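PDB 2IRM: mitogen-activated protein kinase kinase kinase 7 interacting protein 1 from Anopheles gambiae, which probably acts as an adapter that binds the kinase TAK1 (MAP3K7) and promotes its autophosphorylation, and carries a PP2C-like phosphatase domain. Local coordinates for residues S156-L161 and C175-C180. Residues are numbered along the deposited sequence; the frame is centred on the assembly and turned at random.
Sequences SAVLAL and CRALLC
Val158 meets segment 175-180 with both of its methyl groups. CG1 rests on CB of Cys175, just before strand 176-181, at 3.4 Å, and CG2 on Ala177 CB within that strand at 3.9 Å. The first torsion (chi1 59°) explains the split: CG2 lies anti to the backbone N, while CG1 sits between the N and the carbonyl carbon. Ala177 CB, pointing toward Val158, also touches Leu169 of strand 166-172 and Leu273 of strand 268-274, and so has neighbours from both layers.

The sulfur of Cys175 adds van der Waals contacts. Its SG lies 3.8 Å from Ser156 CB and just as far from Ala157 N, against residues 156-157 of strand 154-163. At the same end Ser156 OG turns to the chain just before Cys175, where it hydrogen-bonds the backbone N of Asn174. Arg176 CB points away from segment 156-161; its NE forms a salt bridge with Asp196 OD1 and its NH1 a hydrogen bond with Asn294 OD1.

The backbones are joined to other strands: 154-163 pairs with 50-59 and 166-172, and 176-181 with 268-274. Where they touch, the two segments run 15° apart, Val158 CA standing 5.4 Å from Cys175 CA. This is side-chain packing of one sheet on the other in the buried interior of the beta sandwich characteristic of PP2C-type phosphatase domains.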
ATOM      1  N   SER A 156      -0.293  -5.178   0.234  1.00 44.01           N
ATOM      2  CA  SER A 156       0.755  -4.202  -0.014  1.00 43.76           C
ATOM      3  C   SER A 156       1.152  -3.623   1.327  1.00 43.49           C
ATOM      4  O   SER A 156       0.392  -3.728   2.294  1.00 43.56           O
ATOM      5  CB  SER A 156       0.248  -3.086  -0.923  1.00 43.85           C
ATOM      6  OG  SER A 156       0.327  -3.472  -2.277  1.00 43.96           O
ATOM      7  N   ALA A 157       2.324  -2.995   1.381  1.00 43.21           N
ATOM      8  CA  ALA A 157       2.858  -2.442   2.628  1.00 42.81           C
ATOM      9  C   ALA A 157       3.781  -1.260   2.373  1.00 42.48           C
ATOM     10  O   ALA A 157       4.563  -1.282   1.423  1.00 43.24           O
ATOM     11  CB  ALA A 157       3.608  -3.523   3.379  1.00 42.68           C
ATOM     12  N   VAL A 158       3.700  -0.232   3.210  1.00 41.82           N
ATOM     13  CA  VAL A 158       4.733   0.810   3.217  1.00 41.30           C
ATOM     14  C   VAL A 158       5.071   1.174   4.646  1.00 41.23           C
ATOM     15  O   VAL A 158       4.207   1.631   5.389  1.00 41.27           O
ATOM     16  CB  VAL A 158       4.299   2.081   2.467  1.00 41.21           C
ATOM     17  CG1 VAL A 158       3.041   2.674   3.095  1.00 41.23           C
ATOM     18  CG2 VAL A 158       5.428   3.104   2.442  1.00 40.63           C
ATOM     19  N   LEU A 159       6.319   0.966   5.051  1.00 41.08           N
ATOM     20  CA  LEU A 159       6.679   1.327   6.414  1.00 40.90           C
ATOM     21  C   LEU A 159       7.936   2.153   6.551  1.00 40.12           C
ATOM     22  O   LEU A 159       9.030   1.700   6.261  1.00 39.87           O
ATOM     23  CB  LEU A 159       6.641   0.121   7.377  1.00 41.27           C
ATOM     24  CG  LEU A 159       7.326  -1.234   7.185  1.00 42.00           C
ATOM     25  CD1 LEU A 159       8.834  -1.112   7.353  1.00 43.76           C
ATOM     26  CD2 LEU A 159       6.787  -2.222   8.212  1.00 41.14           C
ATOM     27  N   ALA A 160       7.734   3.389   6.992  1.00 39.73           N
ATOM     28  CA  ALA A 160       8.808   4.309   7.334  1.00 39.25           C
ATOM     29  C   ALA A 160       9.158   4.130   8.796  1.00 38.95           C
ATOM     30  O   ALA A 160       8.275   4.131   9.654  1.00 38.57           O
ATOM     31  CB  ALA A 160       8.383   5.747   7.066  1.00 39.15           C
ATOM     32  N   LEU A 161      10.453   3.976   9.062  1.00 38.78           N
ATOM     33  CA  LEU A 161      10.968   3.752  10.410  1.00 38.84           C
ATOM     34  C   LEU A 161      12.001   4.815  10.774  1.00 38.93           C
ATOM     35  O   LEU A 161      13.142   4.756  10.329  1.00 39.20           O
ATOM     36  CB  LEU A 161      11.558   2.336  10.504  1.00 38.67           C
ATOM     37  CG  LEU A 161      12.057   1.678  11.799  1.00 38.48           C
ATOM     38  CD1 LEU A 161      13.566   1.724  11.878  1.00 38.30           C
ATOM     39  CD2 LEU A 161      11.426   2.251  13.064  1.00 38.17           C
ATOM     40  N   CYS A 175       1.266   0.627  -1.965  1.00 47.80           N
ATOM     41  CA  CYS A 175       1.486   1.756  -1.050  1.00 47.94           C
ATOM     42  C   CYS A 175       2.705   2.606  -1.428  1.00 47.63           C
ATOM     43  O   CYS A 175       3.643   2.110  -2.069  1.00 47.68           O
ATOM     44  CB  CYS A 175       1.632   1.257   0.389  1.00 48.01           C
ATOM     45  SG  CYS A 175       0.314   0.181   0.979  1.00 49.80           S
ATOM     46  N   ARG A 176       2.702   3.873  -1.019  1.00 47.30           N
ATOM     47  CA  ARG A 176       3.740   4.805  -1.459  1.00 47.26           C
ATOM     48  C   ARG A 176       4.213   5.779  -0.386  1.00 47.18           C
ATOM     49  O   ARG A 176       3.446   6.169   0.492  1.00 47.15           O
ATOM     50  CB  ARG A 176       3.245   5.579  -2.684  1.00 47.41           C
ATOM     51  CG  ARG A 176       4.331   6.245  -3.524  1.00 47.18           C
ATOM     52  CD  ARG A 176       3.713   6.996  -4.685  1.00 47.31           C
ATOM     53  NE  ARG A 176       2.919   6.135  -5.564  1.00 47.06           N
ATOM     54  CZ  ARG A 176       2.012   6.588  -6.425  1.00 47.09           C
ATOM     55  NH1 ARG A 176       1.786   7.895  -6.516  1.00 46.67           N
ATOM     56  NH2 ARG A 176       1.329   5.744  -7.194  1.00 46.71           N
ATOM     57  N   ALA A 177       5.478   6.187  -0.499  1.00 47.20           N
ATOM     58  CA  ALA A 177       6.113   7.124   0.421  1.00 47.26           C
ATOM     59  C   ALA A 177       6.739   8.332  -0.294  1.00 47.48           C
ATOM     60  O   ALA A 177       7.551   8.186  -1.222  1.00 47.38           O
ATOM     61  CB  ALA A 177       7.161   6.402   1.234  1.00 47.30           C
ATOM     62  N   LEU A 178       6.360   9.525   0.161  1.00 47.76           N
ATOM     63  CA  LEU A 178       6.878  10.779  -0.384  1.00 48.05           C
ATOM     64  C   LEU A 178       7.578  11.611   0.679  1.00 48.67           C
ATOM     65  O   LEU A 178       7.071  11.760   1.797  1.00 49.02           O
ATOM     66  CB  LEU A 178       5.745  11.610  -0.990  1.00 47.71           C
ATOM     67  CG  LEU A 178       4.845  10.997  -2.066  1.00 47.12           C
ATOM     68  CD1 LEU A 178       3.895  12.032  -2.642  1.00 45.75           C
ATOM     69  CD2 LEU A 178       5.647  10.319  -3.177  1.00 47.61           C
ATOM     70  N   LEU A 179       8.744  12.149   0.331  1.00 49.37           N
ATOM     71  CA  LEU A 179       9.416  13.134   1.172  1.00 50.18           C
ATOM     72  C   LEU A 179       9.307  14.508   0.540  1.00 51.02           C
ATOM     73  O   LEU A 179       9.566  14.686  -0.655  1.00 51.28           O
ATOM     74  CB  LEU A 179      10.886  12.779   1.391  1.00 49.96           C
ATOM     75  CG  LEU A 179      11.634  13.343   2.614  1.00 50.12           C
ATOM     76  CD1 LEU A 179      12.094  14.772   2.396  1.00 51.28           C
ATOM     77  CD2 LEU A 179      10.837  13.252   3.913  1.00 50.36           C
ATOM     78  N   CYS A 180       8.920  15.484   1.347  1.00 51.89           N
ATOM     79  CA  CYS A 180       8.844  16.845   0.869  1.00 52.92           C
ATOM     80  C   CYS A 180      10.010  17.625   1.419  1.00 53.50           C
ATOM     81  O   CYS A 180      10.125  17.834   2.632  1.00 53.72           O
ATOM     82  CB  CYS A 180       7.519  17.483   1.264  1.00 52.90           C
ATOM     83  SG  CYS A 180       6.119  16.532   0.675  1.00 54.00           S
TER